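Alginate lyase, family PL7 (Zobellia galactanivorans, PDB 3ZPY) cleaves alginate by beta-elimination as a lyase of polysaccharide lyase family 7, probably at mannuronate or guluronate units, this chain being the catalytic domain of a longer protein. Local coordinates at residues Q104-P109 with Y235-I240; V118-Q123 with V139-F144; I17-G22 with N43-D48. All blocks are in the same frame, centred on the assembly; numbering follows the deposited sequence.

Contact 1: residues Q104-P109 with Y235-I240; sequences QVNQLP and YGLVRI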
ATOM      1  N   GLN A 104      11.773   0.505  -0.810  1.00  3.96           N
ATOM      2  CA  GLN A 104      12.212   1.858  -0.432  1.00  4.13           C
ATOM      3  C   GLN A 104      11.127   2.863  -0.724  1.00  3.59           C
ATOM      4  O   GLN A 104      10.230   2.617  -1.554  1.00  4.38           O
ATOM      5  CB  GLN A 104      13.421   2.299  -1.216  1.00  4.99           C
ATOM      6  CG  GLN A 104      14.660   1.357  -1.187  1.00  5.69           C
ATOM      7  CD  GLN A 104      15.862   2.065  -1.710  1.00  4.88           C
ATOM      8  OE1 GLN A 104      15.722   3.190  -2.308  1.00  5.89           O
ATOM      9  NE2 GLN A 104      17.036   1.496  -1.536  1.00  6.81           N
ATOM     10  N   VAL A 105      11.188   3.949   0.038  1.00  4.55           N
ATOM     11  CA  VAL A 105      10.336   5.099  -0.280  1.00  4.37           C
ATOM     12  C   VAL A 105      11.358   6.147  -0.742  1.00  3.97           C
ATOM     13  O   VAL A 105      12.293   6.469   0.032  1.00  4.23           O
ATOM     14  CB  VAL A 105       9.421   5.555   0.857  1.00  4.69           C
ATOM     15  CG1 VAL A 105       8.647   6.806   0.411  1.00  5.25           C
ATOM     16  CG2 VAL A 105       8.546   4.393   1.327  1.00  5.84           C
ATOM     17  N   ASN A 106      11.160   6.712  -1.955  1.00  4.67           N
ATOM     18  CA  ASN A 106      12.071   7.627  -2.487  1.00  4.68           C
ATOM     19  C   ASN A 106      11.588   9.096  -2.451  1.00  4.54           C
ATOM     20  O   ASN A 106      12.370   9.967  -2.699  1.00  5.63           O
ATOM     21  CB  ASN A 106      12.353   7.248  -3.942  1.00  6.73           C
ATOM     22  CG  ASN A 106      12.957   5.820  -4.044  1.00  5.96           C
ATOM     23  OD1 ASN A 106      14.040   5.569  -3.499  1.00  9.40           O
ATOM     24  ND2 ASN A 106      12.187   4.880  -4.574  1.00  7.83           N
ATOM     25  N   GLN A 107      10.307   9.354  -2.163  1.00  4.40           N
ATOM     26  CA  GLN A 107       9.771  10.698  -2.206  1.00  4.65           C
ATOM     27  C   GLN A 107       8.441  10.648  -1.491  1.00  4.20           C
ATOM     28  O   GLN A 107       7.653   9.724  -1.722  1.00  4.62           O
ATOM     29  CB  GLN A 107       9.482  11.109  -3.693  1.00  4.95           C
ATOM     30  CG  GLN A 107       9.001  12.532  -3.851  1.00  5.65           C
ATOM     31  CD  GLN A 107      10.042  13.642  -3.708  1.00  7.36           C
ATOM     32  OE1 GLN A 107      11.196  13.477  -3.862  1.00  8.20           O
ATOM     33  NE2 GLN A 107       9.574  14.799  -3.543  1.00 15.67           N
ATOM     34  N   LEU A 108       8.197  11.669  -0.654  1.00  4.80           N
ATOM     35  CA  LEU A 108       6.879  11.857  -0.001  1.00  5.29           C
ATOM     36  C   LEU A 108       6.132  12.980  -0.721  1.00  5.04           C
ATOM     37  O   LEU A 108       6.738  13.922  -1.285  1.00  7.08           O
ATOM     38  CB  LEU A 108       7.039  12.276   1.468  1.00  5.70           C
ATOM     39  CG  LEU A 108       7.639  11.164   2.318  1.00  5.40           C
ATOM     40  CD1 LEU A 108       7.845  11.690   3.727  1.00  8.16           C
ATOM     41  CD2 LEU A 108       6.891   9.863   2.215  1.00  7.47           C
ATOM     42  N   PRO A 109       4.771  12.913  -0.675  1.00  5.13           N
ATOM     43  CA  PRO A 109       3.944  13.959  -1.230  1.00  6.27           C
ATOM     44  C   PRO A 109       3.781  15.084  -0.209  1.00  5.98           C
ATOM     45  O   PRO A 109       4.536  15.136   0.806  1.00  6.34           O
ATOM     46  CB  PRO A 109       2.652  13.211  -1.557  1.00  6.48           C
ATOM     47  CG  PRO A 109       2.532  12.274  -0.326  1.00  6.40           C
ATOM     48  CD  PRO A 109       3.981  11.748  -0.212  1.00  5.93           C
ATOM     49  N   TYR A 235       4.165  14.353  -5.377  1.00  5.83           N
ATOM     50  CA  TYR A 235       3.960  12.919  -5.599  1.00  6.69           C
ATOM     51  C   TYR A 235       4.663  12.139  -4.484  1.00  5.59           C
ATOM     52  O   TYR A 235       5.605  12.683  -3.825  1.00  5.71           O
ATOM     53  CB  TYR A 235       4.406  12.421  -7.018  1.00  8.25           C
ATOM     54  CG  TYR A 235       5.914  12.524  -7.237  1.00  7.60           C
ATOM     55  CD1 TYR A 235       6.511  13.760  -7.475  1.00  8.60           C
ATOM     56  CD2 TYR A 235       6.736  11.433  -6.968  1.00  6.29           C
ATOM     57  CE1 TYR A 235       7.930  13.837  -7.668  1.00  8.91           C
ATOM     58  CE2 TYR A 235       8.130  11.495  -7.135  1.00  7.05           C
ATOM     59  CZ  TYR A 235       8.701  12.717  -7.443  1.00  9.67           C
ATOM     60  OH  TYR A 235      10.071  12.772  -7.591  1.00 10.77           O
ATOM     61  N   GLY A 236       4.287  10.870  -4.354  1.00  5.96           N
ATOM     62  CA  GLY A 236       5.121   9.937  -3.592  1.00  5.70           C
ATOM     63  C   GLY A 236       5.608   8.844  -4.530  1.00  4.96           C
ATOM     64  O   GLY A 236       5.038   8.613  -5.612  1.00  5.04           O
ATOM     65  N   LEU A 237       6.738   8.222  -4.134  1.00  4.56           N
ATOM     66  CA  LEU A 237       7.328   7.194  -4.947  1.00  4.08           C
ATOM     67  C   LEU A 237       7.816   6.059  -4.019  1.00  4.39           C
ATOM     68  O   LEU A 237       8.576   6.309  -3.135  1.00  5.29           O
ATOM     69  CB  LEU A 237       8.491   7.770  -5.741  1.00  5.20           C
ATOM     70  CG  LEU A 237       9.145   6.819  -6.744  1.00  5.09           C
ATOM     71  CD1 LEU A 237       8.177   6.298  -7.810  1.00  5.06           C
ATOM     72  CD2 LEU A 237      10.385   7.429  -7.425  1.00  6.18           C
ATOM     73  N   VAL A 238       7.307   4.874  -4.276  1.00  4.22           N
ATOM     74  CA  VAL A 238       7.599   3.649  -3.537  1.00  4.21           C
ATOM     75  C   VAL A 238       8.162   2.673  -4.572  1.00  4.24           C
ATOM     76  O   VAL A 238       7.697   2.588  -5.718  1.00  5.08           O
ATOM     77  CB  VAL A 238       6.354   3.019  -2.896  1.00  4.23           C
ATOM     78  CG1 VAL A 238       6.699   1.691  -2.280  1.00  4.33           C
ATOM     79  CG2 VAL A 238       5.685   3.964  -1.905  1.00  5.72           C
ATOM     80  N   ARG A 239       9.206   1.940  -4.228  1.00  3.58           N
ATOM     81  CA  ARG A 239       9.705   0.915  -5.131  1.00  4.10           C
ATOM     82  C   ARG A 239       9.857  -0.426  -4.347  1.00  3.56           C
ATOM     83  O   ARG A 239      10.262  -0.431  -3.180  1.00  4.49           O
ATOM     84  CB  ARG A 239      10.981   1.383  -5.832  1.00  5.36           C
ATOM     85  CG  ARG A 239      12.201   1.639  -4.959  1.00  5.30           C
ATOM     86  CD  ARG A 239      13.342   2.133  -5.821  1.00  6.25           C
ATOM     87  NE  ARG A 239      14.534   2.396  -5.098  1.00  6.66           N
ATOM     88  CZ  ARG A 239      15.641   2.843  -5.660  1.00  6.65           C
ATOM     89  NH1 ARG A 239      15.707   2.988  -6.991  1.00  6.77           N
ATOM     90  NH2 ARG A 239      16.623   3.228  -4.856  1.00  7.61           N
ATOM     91  N   ILE A 240       9.493  -1.539  -5.024  1.00  4.14           N
ATOM     92  CA  ILE A 240       9.373  -2.850  -4.373  1.00  4.31           C
ATOM     93  C   ILE A 240      10.113  -3.905  -5.205  1.00  3.31           C
ATOM     94  O   ILE A 240      10.072  -3.894  -6.467  1.00  4.22           O
ATOM     95  CB  ILE A 240       7.858  -3.219  -4.164  1.00  5.94           C
ATOM     96  CG1 ILE A 240       7.182  -2.135  -3.343  1.00  6.68           C
ATOM     97  CG2 ILE A 240       7.678  -4.612  -3.606  1.00 10.01           C
ATOM     98  CD1 ILE A 240       5.645  -2.192  -3.212  1.00 10.72           C
TER
HETATM   99  O   HOH W   1       6.579  15.377  -4.059  1.00  6.50           O
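Gln104 and Arg239 form a hydrogen-bonded pair in the antiparallel pairing of strands 96-107 and 235-247, and their side chains meet again beyond the backbone. Gln104 N donates to Arg239 O at 3.0 Å, and Arg239 N returns the bond to Gln104 O. The extended arginine starts between its own backbone N and carbonyl carbon (chi1 64°) and runs alongside the glutamine, bringing NH2 to 2.7 Å from Gln104 OE1. This oxygen lies at the edge of the guanidinium, near its plane, but the donor stands 52° out of the amide plane; a second, weak bond comes from NE. Gln104 NE2 is taken by Thr181 OG1 and Arg239 NH1 by Tyr59 OH, so both ends of the pair are fixed. A beta bulge follows: Asn106 N bonds to Leu237 O at 2.9 Å, while Leu237 N bonds to Gln107 O at 3.0 Å. Gln107 N, buried here, has no partner in the model. At the end of the pairing a water accepts from Tyr235 N and Gln107 NE2 and donates to Leu108 O, linking the two segments where direct pairing ends. Gln107, bent at chi2, lays CG over one face of the Tyr235 ring in a CH-pi contact, 3.9 Å from the centroid. The two strands are central in a seven-stranded sheet, flanked by strands 182-189 and 58-63. Val105 and Val238 point from its inner face onto Leu119 and Phe121 of strand 117-125 in the opposing sheet, whereas Trp57 makes a cation-pi contact with Arg239 on the other face.

Contact 2: residues V118-Q123 with V139-F144; sequences VLCFGQ and VVRVQF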
ATOM      1  N   VAL A 118       3.102  12.016   3.793  1.00  5.94           N
ATOM      2  CA  VAL A 118       2.964  10.663   4.300  1.00  5.24           C
ATOM      3  C   VAL A 118       2.441   9.740   3.189  1.00  4.66           C
ATOM      4  O   VAL A 118       1.503  10.124   2.445  1.00  6.12           O
ATOM      5  CB  VAL A 118       2.074  10.634   5.601  1.00  5.00           C
ATOM      6  CG1 VAL A 118       0.731  11.381   5.448  1.00  6.61           C
ATOM      7  CG2 VAL A 118       1.839   9.242   6.156  1.00  4.86           C
ATOM      8  N   LEU A 119       2.856   8.474   3.198  1.00  4.57           N
ATOM      9  CA  LEU A 119       2.200   7.531   2.361  1.00  4.00           C
ATOM     10  C   LEU A 119       2.300   6.139   2.985  1.00  3.92           C
ATOM     11  O   LEU A 119       3.104   5.915   3.909  1.00  5.02           O
ATOM     12  CB  LEU A 119       2.814   7.547   0.973  1.00  4.13           C
ATOM     13  CG  LEU A 119       4.335   7.116   0.841  1.00  4.89           C
ATOM     14  CD1 LEU A 119       4.567   5.608   0.866  1.00  5.28           C
ATOM     15  CD2 LEU A 119       4.881   7.645  -0.500  1.00  6.22           C
ATOM     16  N   CYS A 120       1.465   5.210   2.457  1.00  4.21           N
ATOM     17  CA  CYS A 120       1.373   3.834   2.936  1.00  4.20           C
ATOM     18  C   CYS A 120       1.915   2.897   1.870  1.00  3.91           C
ATOM     19  O   CYS A 120       1.504   2.954   0.726  1.00  5.15           O
ATOM     20  CB  CYS A 120      -0.123   3.558   3.190  1.00  4.78           C
ATOM     21  SG  CYS A 120      -0.445   1.795   3.513  1.00  6.20           S
ATOM     22  N   PHE A 121       2.854   2.081   2.274  1.00  4.51           N
ATOM     23  CA  PHE A 121       3.558   1.179   1.320  1.00  4.56           C
ATOM     24  C   PHE A 121       3.216  -0.321   1.615  1.00  4.87           C
ATOM     25  O   PHE A 121       3.848  -1.205   1.012  1.00  8.88           O
ATOM     26  CB  PHE A 121       5.057   1.472   1.273  1.00  5.44           C
ATOM     27  CG  PHE A 121       5.769   1.363   2.612  1.00  5.35           C
ATOM     28  CD1 PHE A 121       6.256   0.156   3.094  1.00  5.49           C
ATOM     29  CD2 PHE A 121       6.079   2.514   3.366  1.00  4.63           C
ATOM     30  CE1 PHE A 121       6.950   0.072   4.283  1.00  5.96           C
ATOM     31  CE2 PHE A 121       6.717   2.437   4.569  1.00  5.67           C
ATOM     32  CZ  PHE A 121       7.175   1.193   5.054  1.00  6.26           C
ATOM     33  N   GLY A 122       2.319  -0.628   2.590  1.00  4.35           N
ATOM     34  CA  GLY A 122       1.805  -1.994   2.672  1.00  5.26           C
ATOM     35  C   GLY A 122       0.636  -1.953   3.640  1.00  4.86           C
ATOM     36  O   GLY A 122       0.588  -1.095   4.534  1.00  7.44           O
ATOM     37  N   GLN A 123      -0.299  -2.870   3.431  1.00  5.86           N
ATOM     38  CA  GLN A 123      -1.528  -2.911   4.215  1.00  6.83           C
ATOM     39  C   GLN A 123      -2.055  -4.312   4.403  1.00  5.53           C
ATOM     40  O   GLN A 123      -1.803  -5.173   3.555  1.00  5.85           O
ATOM     41  CB  GLN A 123      -2.704  -2.172   3.564  1.00  9.36           C
ATOM     42  CG  GLN A 123      -2.544  -0.739   3.086  1.00 10.40           C
ATOM     43  CD  GLN A 123      -3.744  -0.455   2.151  1.00 12.89           C
ATOM     44  OE1 GLN A 123      -3.536  -0.089   0.988  1.00 17.47           O
ATOM     45  NE2 GLN A 123      -4.923  -0.700   2.603  1.00 19.21           N
ATOM     46  N   VAL A 139      -7.100  -2.850   8.338  1.00  6.97           N
ATOM     47  CA  VAL A 139      -6.622  -3.473   9.599  1.00  6.17           C
ATOM     48  C   VAL A 139      -5.327  -2.791  10.033  1.00  5.39           C
ATOM     49  O   VAL A 139      -5.139  -2.433  11.188  1.00  6.05           O
ATOM     50  CB  VAL A 139      -6.435  -4.978   9.422  1.00  6.91           C
ATOM     51  CG1 VAL A 139      -5.743  -5.592  10.599  1.00  6.94           C
ATOM     52  CG2 VAL A 139      -7.765  -5.671   9.123  1.00  7.33           C
ATOM     53  N   VAL A 140      -4.405  -2.643   9.063  1.00  4.95           N
ATOM     54  CA  VAL A 140      -3.103  -1.928   9.362  1.00  4.52           C
ATOM     55  C   VAL A 140      -2.661  -1.259   8.076  1.00  4.67           C
ATOM     56  O   VAL A 140      -2.851  -1.824   6.979  1.00  5.87           O
ATOM     57  CB  VAL A 140      -2.024  -2.896   9.962  1.00  4.97           C
ATOM     58  CG1 VAL A 140      -1.512  -3.918   8.911  1.00  7.09           C
ATOM     59  CG2 VAL A 140      -0.842  -2.101  10.551  1.00  5.30           C
ATOM     60  N   ARG A 141      -2.096  -0.075   8.249  1.00  4.89           N
ATOM     61  CA  ARG A 141      -1.362   0.633   7.214  1.00  4.61           C
ATOM     62  C   ARG A 141       0.055   0.875   7.696  1.00  4.63           C
ATOM     63  O   ARG A 141       0.257   1.480   8.757  1.00  5.21           O
ATOM     64  CB  ARG A 141      -2.029   1.969   6.940  1.00  4.93           C
ATOM     65  CG  ARG A 141      -3.331   1.825   6.160  1.00  5.61           C
ATOM     66  CD  ARG A 141      -3.762   3.171   5.545  1.00  7.86           C
ATOM     67  NE  ARG A 141      -3.847   4.274   6.513  1.00  8.50           N
ATOM     68  CZ  ARG A 141      -4.889   4.495   7.296  1.00  8.81           C
ATOM     69  NH1 ARG A 141      -5.930   3.673   7.308  1.00  8.34           N
ATOM     70  NH2 ARG A 141      -4.880   5.530   8.152  1.00 10.77           N
ATOM     71  N   VAL A 142       1.059   0.442   6.895  1.00  4.02           N
ATOM     72  CA  VAL A 142       2.475   0.629   7.202  1.00  4.58           C
ATOM     73  C   VAL A 142       2.921   1.843   6.388  1.00  3.96           C
ATOM     74  O   VAL A 142       2.787   1.811   5.165  1.00  4.57           O
ATOM     75  CB  VAL A 142       3.205  -0.641   6.778  1.00  4.89           C
ATOM     76  CG1 VAL A 142       4.701  -0.451   7.034  1.00  6.19           C
ATOM     77  CG2 VAL A 142       2.692  -1.889   7.496  1.00  6.12           C
ATOM     78  N   GLN A 143       3.394   2.886   7.088  1.00  4.42           N
ATOM     79  CA  GLN A 143       3.564   4.175   6.433  1.00  5.44           C
ATOM     80  C   GLN A 143       4.896   4.780   6.848  1.00  4.89           C
ATOM     81  O   GLN A 143       5.441   4.464   7.863  1.00  5.14           O
ATOM     82  CB  GLN A 143       2.478   5.181   6.866  1.00  5.32           C
ATOM     83  CG  GLN A 143       1.072   4.591   6.587  1.00  7.05           C
ATOM     84  CD  GLN A 143       0.002   5.192   7.344  1.00  8.92           C
ATOM     85  OE1 GLN A 143      -1.079   5.491   6.800  1.00 11.66           O
ATOM     86  NE2 GLN A 143       0.236   5.287   8.656  1.00 13.49           N
ATOM     87  N   PHE A 144       5.428   5.646   5.973  1.00  4.65           N
ATOM     88  CA  PHE A 144       6.425   6.630   6.383  1.00  4.65           C
ATOM     89  C   PHE A 144       5.801   8.044   6.373  1.00  5.51           C
ATOM     90  O   PHE A 144       5.097   8.372   5.427  1.00  5.14           O
ATOM     91  CB  PHE A 144       7.667   6.612   5.480  1.00  4.68           C
ATOM     92  CG  PHE A 144       8.581   5.446   5.667  1.00  4.56           C
ATOM     93  CD1 PHE A 144       8.671   4.683   6.847  1.00  6.15           C
ATOM     94  CD2 PHE A 144       9.481   5.193   4.638  1.00  5.21           C
ATOM     95  CE1 PHE A 144       9.568   3.610   6.900  1.00  6.05           C
ATOM     96  CE2 PHE A 144      10.399   4.166   4.700  1.00  6.07           C
ATOM     97  CZ  PHE A 144      10.441   3.375   5.865  1.00  6.82           C
TER
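Phe121 and Val142 meet at a classic beta bulge, where Phe121 and Gly122 together face the single valine. Four backbone hydrogen bonds join the antiparallel strands. Phe121 N reaches Val142 O at 2.9 Å, and Val142 N reaches Gly122 O at 2.9 Å in a nearly straight bond; before the bulge Leu119 N donates to Phe144 O at 3.2 Å, and the return bond from Phe144 N to Leu119 O is weak. The aromatic and apolar contacts gather on the face that carries Val142 and Phe144. Phe121 leaves the backbone between its N and carbonyl carbon (chi1 58°), which swings the ring over the partner strand. Its edge is set against the face of Phe144 in a T-shaped stack, with planes at 62° and CE2 3.6 Å above the centre of the Phe144 ring. Phe121 CZ also rests on Val142 CG1 at 3.6 Å. The polar side chains belong to the opposite face, with Cys120, Gln123, Arg141 and Gln143. Arg141 NE donates to Gln143 OE1 at 3.0 Å; OE1 lies near the guanidinium plane, but NE stands above the plane of the Gln143 amide. Salt bridges to Asp138 and Glu165 hold the other nitrogens; Gln143 NE2 goes to Ser160 OG and Lys158 O. Gln123 opens the Gln-Ile-His sequence characteristic of PL7 lyases, so this polar face probably lies near the substrate groove. Strands 221-223 and 154-160 flank the pair within the sheet, while Trp101, Val103 and Val105 of strand 96-107 cover Phe121 from the other sheet of the beta-sandwich.

Contact 3: residues I17-G22 with N43-D48; sequences INSFIG and NTYSDD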
ATOM      1  N   ILE A  17      -3.970  -5.109 -10.191  1.00  5.48           N
ATOM      2  CA  ILE A  17      -3.235  -3.829 -10.257  1.00  5.38           C
ATOM      3  C   ILE A  17      -4.222  -2.664 -10.280  1.00  6.08           C
ATOM      4  O   ILE A  17      -4.975  -2.518 -11.243  1.00  7.77           O
ATOM      5  CB  ILE A  17      -2.337  -3.782 -11.501  1.00  6.23           C
ATOM      6  CG1 ILE A  17      -1.324  -4.887 -11.447  1.00  6.55           C
ATOM      7  CG2 ILE A  17      -1.567  -2.457 -11.520  1.00  6.47           C
ATOM      8  CD1 ILE A  17      -0.647  -5.060 -12.824  1.00  6.75           C
ATOM      9  N   ASN A  18      -4.168  -1.871  -9.162  1.00  6.20           N
ATOM     10  CA  ASN A  18      -4.929  -0.592  -9.062  1.00  6.31           C
ATOM     11  C   ASN A  18      -4.065   0.545  -9.650  1.00  6.55           C
ATOM     12  O   ASN A  18      -2.942   0.737  -9.218  1.00  6.94           O
ATOM     13  CB  ASN A  18      -5.252  -0.195  -7.608  1.00  8.34           C
ATOM     14  CG  ASN A  18      -5.883  -1.269  -6.750  1.00  8.07           C
ATOM     15  OD1 ASN A  18      -6.700  -2.099  -7.178  1.00 11.50           O
ATOM     16  ND2 ASN A  18      -5.562  -1.201  -5.512  1.00  8.71           N
ATOM     17  N   SER A  19      -4.500   1.217 -10.735  1.00  5.67           N
ATOM     18  CA  SER A  19      -3.712   2.264 -11.337  1.00  5.15           C
ATOM     19  C   SER A  19      -4.575   3.252 -12.014  1.00  6.51           C
ATOM     20  O   SER A  19      -5.851   3.226 -11.883  1.00  8.25           O
ATOM     21  CB  SER A  19      -2.628   1.656 -12.256  1.00  6.03           C
ATOM     22  OG  SER A  19      -1.646   2.603 -12.582  1.00  6.22           O
ATOM     23  N   PHE A  20      -3.942   4.202 -12.695  1.00  7.88           N
ATOM     24  CA  PHE A  20      -4.657   5.277 -13.368  1.00  8.25           C
ATOM     25  C   PHE A  20      -4.318   5.263 -14.857  1.00  9.18           C
ATOM     26  O   PHE A  20      -3.250   4.737 -15.235  1.00  9.59           O
ATOM     27  CB  PHE A  20      -4.190   6.662 -12.827  1.00 10.45           C
ATOM     28  CG  PHE A  20      -4.833   7.041 -11.524  1.00  7.87           C
ATOM     29  CD1 PHE A  20      -4.340   6.542 -10.325  1.00  8.34           C
ATOM     30  CD2 PHE A  20      -5.964   7.921 -11.509  1.00  9.62           C
ATOM     31  CE1 PHE A  20      -4.991   6.811  -9.123  1.00  8.32           C
ATOM     32  CE2 PHE A  20      -6.586   8.182 -10.286  1.00 10.39           C
ATOM     33  CZ  PHE A  20      -6.067   7.685  -9.101  1.00  8.23           C
ATOM     34  N   ILE A  21      -5.190   5.861 -15.655  1.00 11.03           N
ATOM     35  CA  ILE A  21      -4.836   6.194 -17.007  1.00 12.84           C
ATOM     36  C   ILE A  21      -4.866   7.704 -17.196  1.00 12.96           C
ATOM     37  O   ILE A  21      -5.527   8.411 -16.422  1.00 15.52           O
ATOM     38  CB  ILE A  21      -5.708   5.454 -18.049  1.00 14.13           C
ATOM     39  CG1 ILE A  21      -7.144   5.971 -18.098  1.00 16.47           C
ATOM     40  CG2 ILE A  21      -5.591   3.940 -17.914  1.00 15.44           C
ATOM     41  CD1 ILE A  21      -7.880   5.488 -19.351  1.00 17.66           C
ATOM     42  N   GLY A  22      -4.178   8.175 -18.233  1.00 13.03           N
ATOM     43  CA  GLY A  22      -4.144   9.599 -18.564  1.00 12.56           C
ATOM     44  C   GLY A  22      -2.944  10.235 -17.913  1.00 11.55           C
ATOM     45  O   GLY A  22      -2.306   9.635 -17.027  1.00 12.90           O
ATOM     46  N   ASN A  43       0.448  -8.554 -18.414  1.00  8.34           N
ATOM     47  CA  ASN A  43       1.867  -8.837 -18.388  1.00  8.78           C
ATOM     48  C   ASN A  43       2.663  -7.852 -19.208  1.00  8.02           C
ATOM     49  O   ASN A  43       3.861  -7.961 -19.211  1.00 10.96           O
ATOM     50  CB  ASN A  43       2.186 -10.273 -18.853  1.00 12.31           C
ATOM     51  CG  ASN A  43       3.709 -10.679 -18.610  1.00 18.55           C
ATOM     52  OD1 ASN A  43       4.287 -10.496 -17.488  1.00 21.08           O
ATOM     53  ND2 ASN A  43       4.337 -11.244 -19.653  1.00 27.71           N
ATOM     54  N   THR A  44       2.051  -6.949 -19.940  1.00  6.94           N
ATOM     55  CA  THR A  44       2.779  -5.840 -20.595  1.00  6.97           C
ATOM     56  C   THR A  44       2.530  -4.457 -20.010  1.00  9.27           C
ATOM     57  O   THR A  44       3.184  -3.500 -20.428  1.00  9.33           O
ATOM     58  CB  THR A  44       2.547  -5.816 -22.095  1.00 10.81           C
ATOM     59  OG1 THR A  44       1.153  -5.584 -22.354  1.00 11.82           O
ATOM     60  CG2 THR A  44       2.844  -7.120 -22.758  1.00 11.63           C
ATOM     61  N   TYR A  45       1.634  -4.350 -19.041  1.00  8.63           N
ATOM     62  CA  TYR A  45       1.325  -3.013 -18.529  1.00  7.88           C
ATOM     63  C   TYR A  45       2.543  -2.285 -17.940  1.00  7.94           C
ATOM     64  O   TYR A  45       3.197  -2.798 -17.014  1.00  6.80           O
ATOM     65  CB  TYR A  45       0.225  -3.083 -17.462  1.00  8.38           C
ATOM     66  CG  TYR A  45      -0.106  -1.734 -16.873  1.00  7.84           C
ATOM     67  CD1 TYR A  45      -0.375  -0.627 -17.686  1.00  8.79           C
ATOM     68  CD2 TYR A  45      -0.022  -1.533 -15.507  1.00  7.33           C
ATOM     69  CE1 TYR A  45      -0.664   0.615 -17.133  1.00  9.53           C
ATOM     70  CE2 TYR A  45      -0.266  -0.283 -14.943  1.00  6.18           C
ATOM     71  CZ  TYR A  45      -0.534   0.795 -15.749  1.00  6.94           C
ATOM     72  OH  TYR A  45      -0.808   2.042 -15.177  1.00  8.27           O
ATOM     73  N   SER A  46       2.752  -1.036 -18.396  1.00  7.85           N
ATOM     74  CA  SER A  46       3.786  -0.168 -17.861  1.00  5.80           C
ATOM     75  C   SER A  46       3.385   1.246 -18.257  1.00  6.87           C
ATOM     76  O   SER A  46       3.058   1.482 -19.422  1.00  7.53           O
ATOM     77  CB  SER A  46       5.170  -0.557 -18.440  1.00  6.39           C
ATOM     78  OG  SER A  46       6.196   0.226 -17.870  1.00  8.68           O
ATOM     79  N   ASP A  47       3.589   2.173 -17.303  1.00  6.32           N
ATOM     80  CA  ASP A  47       3.357   3.550 -17.600  1.00  6.46           C
ATOM     81  C   ASP A  47       4.345   4.304 -16.716  1.00  6.52           C
ATOM     82  O   ASP A  47       4.254   4.241 -15.499  1.00  5.98           O
ATOM     83  CB  ASP A  47       1.913   3.950 -17.263  1.00  8.41           C
ATOM     84  CG  ASP A  47       1.589   5.393 -17.541  1.00  8.01           C
ATOM     85  OD1 ASP A  47       2.488   6.271 -17.670  1.00  9.09           O
ATOM     86  OD2 ASP A  47       0.391   5.705 -17.627  1.00 10.06           O
ATOM     87  N   ASP A  48       5.263   5.038 -17.317  1.00  7.46           N
ATOM     88  CA  ASP A  48       6.260   5.736 -16.508  1.00  8.44           C
ATOM     89  C   ASP A  48       5.724   6.770 -15.602  1.00  7.74           C
ATOM     90  O   ASP A  48       6.434   7.174 -14.685  1.00  8.80           O
ATOM     91  CB  ASP A  48       7.256   6.444 -17.472  1.00 11.34           C
ATOM     92  CG  ASP A  48       8.201   5.487 -18.154  1.00 11.29           C
ATOM     93  OD1 ASP A  48       8.099   4.221 -17.874  1.00 11.11           O
ATOM     94  OD2 ASP A  48       9.026   5.963 -19.024  1.00 19.03           O
TER
HETATM   95  O   HOH W   2      -1.536   3.865 -17.003  1.00  8.45           O
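The long loop between strands 29-31 and 51-53, which also carries the sodium site of Thr35, Ala37 and Ile40, is tied here to strand 15-21, chiefly through Tyr45. With CG anti to the backbone N (chi1 178°), Tyr45 extends its ring toward the strand and delivers its hydroxyl to Ser19. Ser19 OG lies at the edge of the ring, near its plane, and donates to Tyr45 OH at 2.8 Å. The phenol in turn donates to a water 2.7 Å from Tyr45 OH, which sits in the plane of the ring at its edge. That water gives its own hydrogens to Phe20 O, at 2.6 Å, and to Asp47 OD2, at 2.7 Å. The result is a directed relay from serine to tyrosine to water, ending on a strand carbonyl and a loop carboxylate, so that the tyrosine hydroxyl serves as both acceptor and donor. The water is the link for Asp47, whose OD2 remains 4.5 Å from Phe20 O; its other oxygen, OD1, accepts from Asn49 N, which fixes the carboxylate within the loop. The apolar part is slight: Ile17 CG2 approaches Tyr45 CE2 obliquely at 4.3 Å. The tyrosine side chain lies about 9 Å from the bound sodium, so the metal is a neighbour of this contact and takes no part in it. Strand 15-21 pairs with strands 29-31 and 76-83; Ile17 packs on Leu79 and Ser19 on Val77 of the latter, while Phe51 at the start of strand 51-53 lies nearly parallel to the Tyr45 ring.

From the N terminus, contact 3 comes first, closing a short loop as the segment after strand 29-31 returns to strand 15-21; it is complete before the other two begin. Contact 1 opens at 104-109 and closes only at 235-240, near the end of the chain, and the whole of contact 2, a local pairing of successive strands, falls within that span. Contacts 1 and 2 belong to opposing sheets of the beta-sandwich and touch directly in the core, Val238 CG2 lying 3.4 Å from Leu119 CD1. Contact 3 reaches the same sheet as contact 2, but their centres are about 21 Å apart, and it touches neither of the others.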